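Local coordinates for protein thiamine pyrophosphokinase (Bacillus subtilis, PDB 3LM8) that catalyses the ATP-dependent pyrophosphorylation of thiamine to thiamine diphosphate, releasing AMP, and serves thiamine salvage, at residues Gln98-Thr103 with Arg128-Gln133; Asn134-Phe139 with Ile208-Thr213; Asp163-Thr168 with Asn178-Leu183. The protein carries 1 engineered substitution. All blocks are in the same frame, centred on the assembly; numbering follows the deposited sequence.

Contact 1: residues Gln98-Thr103 with Arg128-Gln133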
loop_
_atom_site.group_PDB
_atom_site.type_symbol
_atom_site.label_atom_id
_atom_site.label_comp_id
_atom_site.label_asym_id
_atom_site.label_seq_id
_atom_site.Cartn_x
_atom_site.Cartn_y
_atom_site.Cartn_z
ATOM N N GLN A 98 1.658 -0.239 -5.977
ATOM C CA GLN A 98 1.484 -1.198 -4.896
ATOM C C GLN A 98 2.760 -1.212 -4.074
ATOM O O GLN A 98 3.852 -1.403 -4.606
ATOM C CB GLN A 98 1.160 -2.586 -5.455
ATOM C CG GLN A 98 -0.290 -2.700 -5.924
ATOM C CD GLN A 98 -0.607 -4.032 -6.585
ATOM O OE1 GLN A 98 -1.681 -4.617 -6.356
ATOM N NE2 GLN A 98 0.316 -4.515 -7.424
ATOM N N ILE A 99 2.616 -0.996 -2.771
ATOM C CA ILE A 99 3.764 -0.934 -1.877
ATOM C C ILE A 99 3.796 -2.057 -0.854
ATOM O O ILE A 99 2.782 -2.374 -0.222
ATOM C CB ILE A 99 3.794 0.408 -1.118
ATOM C CG1 ILE A 99 3.584 1.572 -2.102
ATOM C CG2 ILE A 99 5.121 0.548 -0.393
ATOM C CD1 ILE A 99 3.399 2.936 -1.461
ATOM N N PHE A 100 4.982 -2.636 -0.680
ATOM C CA PHE A 100 5.184 -3.732 0.263
ATOM C C PHE A 100 6.254 -3.350 1.289
ATOM O O PHE A 100 6.948 -2.339 1.117
ATOM C CB PHE A 100 5.616 -4.987 -0.501
ATOM C CG PHE A 100 4.718 -5.326 -1.647
ATOM C CD1 PHE A 100 3.741 -6.308 -1.516
ATOM C CD2 PHE A 100 4.831 -4.642 -2.862
ATOM C CE1 PHE A 100 2.884 -6.613 -2.581
ATOM C CE2 PHE A 100 3.984 -4.935 -3.932
ATOM C CZ PHE A 100 3.006 -5.926 -3.790
ATOM N N GLY A 101 6.396 -4.168 2.334
ATOM C CA GLY A 101 7.390 -3.893 3.363
ATOM C C GLY A 101 6.974 -2.601 4.017
ATOM O O GLY A 101 7.792 -1.737 4.347
ATOM N N ILE A 102 5.669 -2.499 4.209
ATOM C CA ILE A 102 5.047 -1.325 4.764
ATOM C C ILE A 102 4.679 -1.441 6.242
ATOM O O ILE A 102 4.251 -0.468 6.880
ATOM C CB ILE A 102 3.823 -0.993 3.896
ATOM C CG1 ILE A 102 4.164 0.201 3.007
ATOM C CG2 ILE A 102 2.576 -0.793 4.750
ATOM C CD1 ILE A 102 3.033 0.611 2.094
ATOM N N THR A 103 4.848 -2.637 6.790
ATOM C CA THR A 103 4.550 -2.861 8.196
ATOM C C THR A 103 5.807 -3.381 8.862
ATOM O O THR A 103 6.696 -3.896 8.197
ATOM C CB THR A 103 3.411 -3.862 8.362
ATOM O OG1 THR A 103 3.676 -5.016 7.563
ATOM C CG2 THR A 103 2.100 -3.239 7.914
ATOM N N ARG A 128 -2.216 1.113 -3.428
ATOM C CA ARG A 128 -2.607 0.068 -2.487
ATOM C C ARG A 128 -1.413 -0.357 -1.652
ATOM O O ARG A 128 -0.332 -0.557 -2.196
ATOM C CB ARG A 128 -3.159 -1.132 -3.274
ATOM C CG ARG A 128 -3.314 -2.394 -2.468
ATOM C CD ARG A 128 -3.804 -3.560 -3.324
ATOM N NE ARG A 128 -5.166 -3.368 -3.811
ATOM C CZ ARG A 128 -5.480 -3.119 -5.077
ATOM N NH1 ARG A 128 -4.534 -3.028 -6.002
ATOM N NH2 ARG A 128 -6.749 -2.958 -5.420
ATOM N N LEU A 129 -1.588 -0.469 -0.337
ATOM C CA LEU A 129 -0.481 -0.907 0.523
ATOM C C LEU A 129 -0.721 -2.379 0.779
ATOM O O LEU A 129 -1.854 -2.781 1.011
ATOM C CB LEU A 129 -0.462 -0.169 1.864
ATOM C CG LEU A 129 -0.634 1.353 1.942
ATOM C CD1 LEU A 129 -0.439 1.761 3.403
ATOM C CD2 LEU A 129 0.361 2.082 1.033
ATOM N N ILE A 130 0.335 -3.184 0.747
ATOM C CA ILE A 130 0.167 -4.621 0.955
ATOM C C ILE A 130 1.187 -5.314 1.853
ATOM O O ILE A 130 2.394 -5.069 1.757
ATOM C CB ILE A 130 0.222 -5.385 -0.372
ATOM C CG1 ILE A 130 -0.747 -4.777 -1.384
ATOM C CG2 ILE A 130 -0.078 -6.858 -0.118
ATOM C CD1 ILE A 130 -0.665 -5.433 -2.744
ATOM N N ASP A 131 0.686 -6.199 2.710
ATOM C CA ASP A 131 1.528 -6.995 3.592
ATOM C C ASP A 131 0.939 -8.409 3.670
ATOM O O ASP A 131 -0.052 -8.721 3.000
ATOM C CB ASP A 131 1.668 -6.347 4.983
ATOM C CG ASP A 131 0.505 -6.653 5.917
ATOM O OD1 ASP A 131 -0.637 -6.291 5.585
ATOM O OD2 ASP A 131 0.738 -7.252 6.996
ATOM N N LYS A 132 1.567 -9.263 4.467
ATOM C CA LYS A 132 1.140 -10.648 4.622
ATOM C C LYS A 132 -0.370 -10.850 4.848
ATOM O O LYS A 132 -0.928 -11.858 4.425
ATOM C CB LYS A 132 1.945 -11.290 5.760
ATOM C CG LYS A 132 1.402 -12.615 6.283
ATOM C CD LYS A 132 2.008 -12.939 7.651
ATOM C CE LYS A 132 1.391 -14.184 8.274
ATOM N NZ LYS A 132 1.587 -15.401 7.435
ATOM N N GLN A 133 -1.039 -9.918 5.516
ATOM C CA GLN A 133 -2.468 -10.112 5.731
ATOM C C GLN A 133 -3.358 -8.887 5.619
ATOM O O GLN A 133 -4.489 -8.900 6.105
ATOM C CB GLN A 133 -2.726 -10.829 7.076
ATOM C CG GLN A 133 -1.948 -10.326 8.273
ATOM C CD GLN A 133 -2.059 -11.279 9.463
ATOM O OE1 GLN A 133 -3.145 -11.487 10.001
ATOM N NE2 GLN A 133 -0.932 -11.867 9.870
#
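Gln98 and Arg128 lie side by side on one face of the sheet, pointing the same way, and meet through their polar ends. The extended Gln98 chain brings OE1 to NH1 of Arg128, 3.3 Å away; the bond is bent, and amide and guanidinium planes stand 72° apart. NE2 of the same amide donates a hydrogen bond to OD1 of Asn5 on strand 3-7, so Gln98 ties three strands together. Next along this face, Ile130 has CG1 opposite its carbonyl carbon (chi1 -52°); with chi2 extended, this brings CD1 alongside the Phe100 ring, 3.7 Å from CE1. On the other face CD2 of Leu129 meets CD1 of Ile99 at 4.0 Å, and Ile102 from the following loop crosses Leu129 at about a right angle; helix 107-122 packs on Leu129, completing a beta-alpha-beta crossover. The parallel pairing rests on Ile99 N to Arg128 O (3.0 Å) and Ile130 N to Ile99 O (2.8 Å). An alanine in place of Gln98 would probably leave Arg128 NH1 and Asn5 OD1 without this shared partner. One face thus mixes an amide-guanidinium bridge with the Phe100-Ile130 contact, while on the other Ile99, Ile102 and Leu129 meet through methyls next to the helix.

Contact 2: residues Asn134-Phe139 with Ile208-Thr213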
loop_
_atom_site.group_PDB
_atom_site.type_symbol
_atom_site.label_atom_id
_atom_site.label_comp_id
_atom_site.label_asym_id
_atom_site.label_seq_id
_atom_site.Cartn_x
_atom_site.Cartn_y
_atom_site.Cartn_z
ATOM N N ASN A 134 -2.866 -7.843 4.956
ATOM C CA ASN A 134 -3.663 -6.636 4.802
ATOM C C ASN A 134 -3.483 -5.911 3.469
ATOM O O ASN A 134 -2.432 -5.997 2.832
ATOM C CB ASN A 134 -3.375 -5.648 5.944
ATOM C CG ASN A 134 -3.555 -6.265 7.309
ATOM O OD1 ASN A 134 -2.676 -6.973 7.802
ATOM N ND2 ASN A 134 -4.699 -6.014 7.926
ATOM N N HIS A 135 -4.536 -5.203 3.065
ATOM C CA HIS A 135 -4.550 -4.400 1.852
ATOM C C HIS A 135 -5.189 -3.085 2.268
ATOM O O HIS A 135 -6.366 -3.029 2.613
ATOM C CB HIS A 135 -5.394 -5.056 0.757
ATOM C CG HIS A 135 -4.715 -6.196 0.067
ATOM N ND1 HIS A 135 -5.287 -6.869 -0.991
ATOM C CD2 HIS A 135 -3.512 -6.780 0.279
ATOM C CE1 HIS A 135 -4.464 -7.817 -1.402
ATOM N NE2 HIS A 135 -3.380 -7.786 -0.648
ATOM N N ILE A 136 -4.410 -2.021 2.251
ATOM C CA ILE A 136 -4.939 -0.733 2.651
ATOM C C ILE A 136 -5.090 0.168 1.447
ATOM O O ILE A 136 -4.237 0.169 0.553
ATOM C CB ILE A 136 -4.010 -0.063 3.682
ATOM C CG1 ILE A 136 -3.886 -0.969 4.896
ATOM C CG2 ILE A 136 -4.579 1.288 4.107
ATOM C CD1 ILE A 136 -2.708 -0.684 5.722
ATOM N N GLN A 137 -6.175 0.934 1.425
ATOM C CA GLN A 137 -6.436 1.849 0.322
ATOM C C GLN A 137 -7.332 2.981 0.784
ATOM O O GLN A 137 -8.247 2.789 1.586
ATOM C CB GLN A 137 -7.105 1.112 -0.834
ATOM C CG GLN A 137 -6.544 1.446 -2.195
ATOM C CD GLN A 137 -7.296 0.739 -3.313
ATOM O OE1 GLN A 137 -7.336 -0.494 -3.375
ATOM N NE2 GLN A 137 -7.901 1.522 -4.206
HETATM N N MSE A 138 -7.049 4.172 0.279
HETATM C CA MSE A 138 -7.824 5.344 0.627
HETATM C C MSE A 138 -8.651 5.779 -0.560
HETATM O O MSE A 138 -8.232 5.640 -1.703
HETATM C CB MSE A 138 -6.899 6.482 1.055
HETATM C CG MSE A 138 -6.604 6.510 2.544
HETATM SE SE MSE A 138 -5.656 8.107 3.083
HETATM C CE MSE A 138 -6.175 9.302 1.652
ATOM N N PHE A 139 -9.836 6.303 -0.294
ATOM C CA PHE A 139 -10.684 6.758 -1.384
ATOM C C PHE A 139 -11.316 8.113 -1.147
ATOM O O PHE A 139 -11.717 8.459 -0.023
ATOM C CB PHE A 139 -11.835 5.784 -1.657
ATOM C CG PHE A 139 -11.404 4.411 -2.078
ATOM C CD1 PHE A 139 -11.004 3.473 -1.131
ATOM C CD2 PHE A 139 -11.435 4.045 -3.423
ATOM C CE1 PHE A 139 -10.640 2.183 -1.517
ATOM C CE2 PHE A 139 -11.074 2.762 -3.823
ATOM C CZ PHE A 139 -10.674 1.822 -2.868
ATOM N N ILE A 208 -10.781 5.199 4.396
ATOM C CA ILE A 208 -9.697 4.224 4.348
ATOM C C ILE A 208 -10.360 2.861 4.316
ATOM O O ILE A 208 -11.397 2.662 4.949
ATOM C CB ILE A 208 -8.797 4.291 5.602
ATOM C CG1 ILE A 208 -8.257 5.704 5.782
ATOM C CG2 ILE A 208 -7.615 3.316 5.450
ATOM C CD1 ILE A 208 -7.452 5.891 7.054
HETATM N N MSE A 209 -9.775 1.926 3.580
HETATM C CA MSE A 209 -10.336 0.588 3.511
HETATM C C MSE A 209 -9.275 -0.442 3.808
HETATM O O MSE A 209 -8.273 -0.539 3.105
HETATM C CB MSE A 209 -10.923 0.299 2.133
HETATM C CG MSE A 209 -11.453 -1.139 1.986
HETATM SE SE MSE A 209 -11.933 -1.653 0.170
HETATM C CE MSE A 209 -13.842 -1.797 0.346
ATOM N N ILE A 210 -9.499 -1.210 4.860
ATOM C CA ILE A 210 -8.571 -2.254 5.241
ATOM C C ILE A 210 -9.229 -3.602 4.988
ATOM O O ILE A 210 -10.292 -3.902 5.532
ATOM C CB ILE A 210 -8.197 -2.186 6.743
ATOM C CG1 ILE A 210 -7.587 -0.826 7.083
ATOM C CG2 ILE A 210 -7.235 -3.329 7.091
ATOM C CD1 ILE A 210 -8.596 0.294 7.153
ATOM N N ARG A 211 -8.610 -4.401 4.136
ATOM C CA ARG A 211 -9.114 -5.732 3.864
ATOM C C ARG A 211 -8.065 -6.605 4.549
ATOM O O ARG A 211 -6.862 -6.445 4.315
ATOM C CB ARG A 211 -9.201 -5.956 2.358
ATOM C CG ARG A 211 -10.009 -4.832 1.693
ATOM C CD ARG A 211 -10.412 -5.155 0.278
ATOM N NE ARG A 211 -11.181 -6.396 0.225
ATOM C CZ ARG A 211 -11.772 -6.866 -0.872
ATOM N NH1 ARG A 211 -11.683 -6.194 -2.017
ATOM N NH2 ARG A 211 -12.443 -8.014 -0.825
ATOM N N SER A 212 -8.518 -7.484 5.440
ATOM C CA SER A 212 -7.602 -8.327 6.188
ATOM C C SER A 212 -8.027 -9.763 6.431
ATOM O O SER A 212 -9.062 -10.222 5.943
ATOM C CB SER A 212 -7.279 -7.659 7.526
ATOM O OG SER A 212 -8.393 -6.943 8.024
ATOM N N THR A 213 -7.210 -10.468 7.202
ATOM C CA THR A 213 -7.462 -11.862 7.515
ATOM C C THR A 213 -6.856 -12.187 8.868
ATOM O O THR A 213 -6.043 -11.426 9.383
ATOM C CB THR A 213 -6.821 -12.758 6.461
ATOM O OG1 THR A 213 -7.234 -14.109 6.670
ATOM C CG2 THR A 213 -5.307 -12.678 6.553
#
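Ile136 and Ile208 both turn CG1 opposite the carbonyl carbon (chi1 -59° and -56°), which sets each CG2 opposite the backbone N, and it is these two methyls that meet, CG2 of Ile136 lying 3.9 Å from CG2 of Ile208. The two side chains stand on antiparallel neighbours, strands 134-139 and 207-212, in the nine-stranded mixed sheet, on the part of it that follows the parallel alpha/beta region. In this pairing Ile136 faces Ile210 and Met138 faces Ile208 as non-hydrogen-bonded pairs, whereas His135 with Arg211 and Gln137 with Met209 are hydrogen-bonded. The four backbone bonds run both ways within each of those pairs, for example Arg211 N to His135 O at 3.0 Å and Met209 N to Gln137 O at 2.7 Å.

Side chains alternate between two unlike faces. Ile136, Met138, Ile208 and Ile210 share one; there CG of Met138, a selenomethionine, crosses to CG1 of Ile208 at 3.7 Å, and helix 107-122 lies against Ile136 and Met138. At the far end of the same face Asn134 runs alongside Ile210 and brings ND2 to CG2 of Ile210, 3.8 Å away. The opposite face is more mixed, carrying His135, Gln137, Met209 and Arg211. Arg211 bends at chi3 (57°), and its guanidinium is led off to the backbone oxygen of Glu147 through NH2, away from His135. Strand 154-159 flanks the other side of strand 207-212, and Met209 packs on its Ile155 and Phe157. The Phe139 ring reaches across to Met209, whose CB lies at the ring edge, near its plane, 4.1 Å from CE1 of Phe139.

Contact 3: residues Asp163-Thr168 with Asn178-Leu183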
loop_
_atom_site.group_PDB
_atom_site.type_symbol
_atom_site.label_atom_id
_atom_site.label_comp_id
_atom_site.label_asym_id
_atom_site.label_seq_id
_atom_site.Cartn_x
_atom_site.Cartn_y
_atom_site.Cartn_z
ATOM N N ASP A 163 -15.198 13.902 8.837
ATOM C CA ASP A 163 -16.348 13.002 8.854
ATOM C C ASP A 163 -16.690 12.471 7.457
ATOM O O ASP A 163 -16.445 13.129 6.442
ATOM C CB ASP A 163 -17.585 13.710 9.412
ATOM C CG ASP A 163 -17.431 14.114 10.865
ATOM O OD1 ASP A 163 -16.614 13.487 11.579
ATOM O OD2 ASP A 163 -18.152 15.051 11.292
ATOM N N ILE A 164 -17.261 11.270 7.412
ATOM C CA ILE A 164 -17.662 10.674 6.144
ATOM C C ILE A 164 -19.157 10.934 6.002
ATOM O O ILE A 164 -19.923 10.682 6.933
ATOM C CB ILE A 164 -17.406 9.154 6.123
ATOM C CG1 ILE A 164 -15.927 8.872 6.411
ATOM C CG2 ILE A 164 -17.835 8.577 4.773
ATOM C CD1 ILE A 164 -14.976 9.484 5.410
ATOM N N HIS A 165 -19.567 11.436 4.841
ATOM C CA HIS A 165 -20.971 11.762 4.604
ATOM C C HIS A 165 -21.686 10.870 3.616
ATOM O O HIS A 165 -21.176 10.588 2.535
ATOM C CB HIS A 165 -21.098 13.216 4.145
ATOM C CG HIS A 165 -20.677 14.205 5.183
ATOM N ND1 HIS A 165 -19.384 14.284 5.652
ATOM C CD2 HIS A 165 -21.386 15.126 5.876
ATOM C CE1 HIS A 165 -19.313 15.210 6.592
ATOM N NE2 HIS A 165 -20.515 15.735 6.748
ATOM N N GLU A 166 -22.883 10.444 4.005
ATOM C CA GLU A 166 -23.734 9.591 3.180
ATOM C C GLU A 166 -23.073 8.289 2.719
ATOM O O GLU A 166 -23.081 7.962 1.531
ATOM C CB GLU A 166 -24.238 10.380 1.964
ATOM C CG GLU A 166 -25.135 11.557 2.307
ATOM C CD GLU A 166 -25.637 12.288 1.064
ATOM O OE1 GLU A 166 -26.050 11.608 0.096
ATOM O OE2 GLU A 166 -25.630 13.541 1.054
ATOM N N LEU A 167 -22.514 7.548 3.674
ATOM C CA LEU A 167 -21.857 6.281 3.383
ATOM C C LEU A 167 -22.893 5.185 3.200
ATOM O O LEU A 167 -23.745 4.977 4.065
ATOM C CB LEU A 167 -20.913 5.883 4.526
ATOM C CG LEU A 167 -20.239 4.502 4.408
ATOM C CD1 LEU A 167 -19.402 4.445 3.143
ATOM C CD2 LEU A 167 -19.352 4.236 5.618
ATOM N N THR A 168 -22.812 4.488 2.074
ATOM C CA THR A 168 -23.727 3.399 1.771
ATOM C C THR A 168 -22.948 2.130 1.479
ATOM O O THR A 168 -21.988 2.141 0.711
ATOM C CB THR A 168 -24.605 3.738 0.555
ATOM O OG1 THR A 168 -25.528 4.777 0.911
ATOM C CG2 THR A 168 -25.369 2.498 0.084
ATOM N N ASN A 178 -26.849 5.702 3.312
ATOM C CA ASN A 178 -26.621 7.152 3.430
ATOM C C ASN A 178 -26.350 7.561 4.876
ATOM O O ASN A 178 -26.939 8.505 5.412
ATOM C CB ASN A 178 -27.810 7.932 2.860
ATOM C CG ASN A 178 -27.771 8.023 1.342
ATOM O OD1 ASN A 178 -28.761 8.380 0.703
ATOM N ND2 ASN A 178 -26.618 7.713 0.758
ATOM N N CYS A 179 -25.421 6.827 5.477
ATOM C CA CYS A 179 -25.004 6.993 6.859
ATOM C C CYS A 179 -23.902 8.051 7.005
ATOM O O CYS A 179 -23.072 8.228 6.114
ATOM C CB CYS A 179 -24.507 5.630 7.368
ATOM S SG CYS A 179 -24.292 5.448 9.145
ATOM N N HIS A 180 -23.919 8.761 8.128
ATOM C CA HIS A 180 -22.911 9.778 8.429
ATOM C C HIS A 180 -21.929 9.172 9.431
ATOM O O HIS A 180 -22.302 8.878 10.568
ATOM C CB HIS A 180 -23.551 11.009 9.063
ATOM C CG HIS A 180 -22.565 12.073 9.425
ATOM N ND1 HIS A 180 -21.920 12.844 8.482
ATOM C CD2 HIS A 180 -22.093 12.481 10.627
ATOM C CE1 HIS A 180 -21.095 13.681 9.085
ATOM N NE2 HIS A 180 -21.181 13.481 10.387
ATOM N N ILE A 181 -20.684 8.977 9.011
ATOM C CA ILE A 181 -19.675 8.398 9.892
ATOM C C ILE A 181 -18.795 9.509 10.444
ATOM O O ILE A 181 -18.112 10.215 9.697
ATOM C CB ILE A 181 -18.790 7.352 9.148
ATOM C CG1 ILE A 181 -19.675 6.301 8.478
ATOM C CG2 ILE A 181 -17.872 6.639 10.136
ATOM C CD1 ILE A 181 -20.523 5.531 9.454
ATOM N N THR A 182 -18.826 9.663 11.761
ATOM C CA THR A 182 -18.042 10.694 12.418
ATOM C C THR A 182 -16.591 10.255 12.597
ATOM O O THR A 182 -16.304 9.075 12.790
ATOM C CB THR A 182 -18.646 11.058 13.788
ATOM O OG1 THR A 182 -17.939 12.173 14.334
ATOM C CG2 THR A 182 -18.553 9.874 14.755
ATOM N N LEU A 183 -15.680 11.219 12.527
ATOM C CA LEU A 183 -14.251 10.963 12.662
ATOM C C LEU A 183 -13.874 10.262 13.968
ATOM O O LEU A 183 -14.274 10.687 15.052
ATOM C CB LEU A 183 -13.491 12.283 12.563
ATOM C CG LEU A 183 -11.976 12.194 12.695
ATOM C CD1 LEU A 183 -11.349 11.800 11.354
ATOM C CD2 LEU A 183 -11.447 13.520 13.172
#
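His180 directs the edge of its imidazole at the face of the His165 ring in a T-shaped pair, the planes 74° apart and the centroids separated by 4.4 Å. His180 has CG anti to its backbone N (chi1 179°), which helps bring CE1 over the His165 face, offset toward the rim. Asp163 crosses the same His180 obliquely, its carboxylate almost perpendicular to the ring; OD2 stays on the His180 side, while OD1 turns away to the backbone N of Leu183 at 2.6 Å. That N-H arrives nearly in line with the C-O bond, and Thr182 OG1 adds a weak bond to the same oxygen. Ile164, Leu167, Cys179 and Ile181 share another face: CB of Ile164 touches CB of Ile181 at 3.8 Å. There CD2 of Leu167 crosses to CG1 of Ile181 at 3.5 Å. At the opposite end Thr168 OG1 accepts the backbone N of Asn178, 2.9 Å away. Glu166 and Leu167 together face Cys179, and Asn178 and Cys179 together face Leu167, with Glu166 and Asn178 both at positive phi. Two G1 beta bulges therefore mark the corner where this antiparallel hairpin bends, in the vitamin B1-binding domain, with the side chain of Ile181 about 6 Å from the bound thiamine.

Contacts 1 and 2 belong to one sheet and are adjacent in it: strands 126-131 and 134-139 follow each other in the chain and pair side by side, with Leu129 N probably bonded to Ile136 O. Helix 107-122 packs against both. Contact 1 is the buried one, parallel and largely apolar; contact 2 is partly buried, antiparallel, and includes more polar side chains. Contact 3 lies at the periphery, its centre about 27 Å from that of contact 1, and combines a histidine pair, a carboxylate and backbone bulges with a small apolar face, exposed residues taking part. It is nested in the chain loop closed by contact 2, their nearest atoms about 6 Å apart without touching.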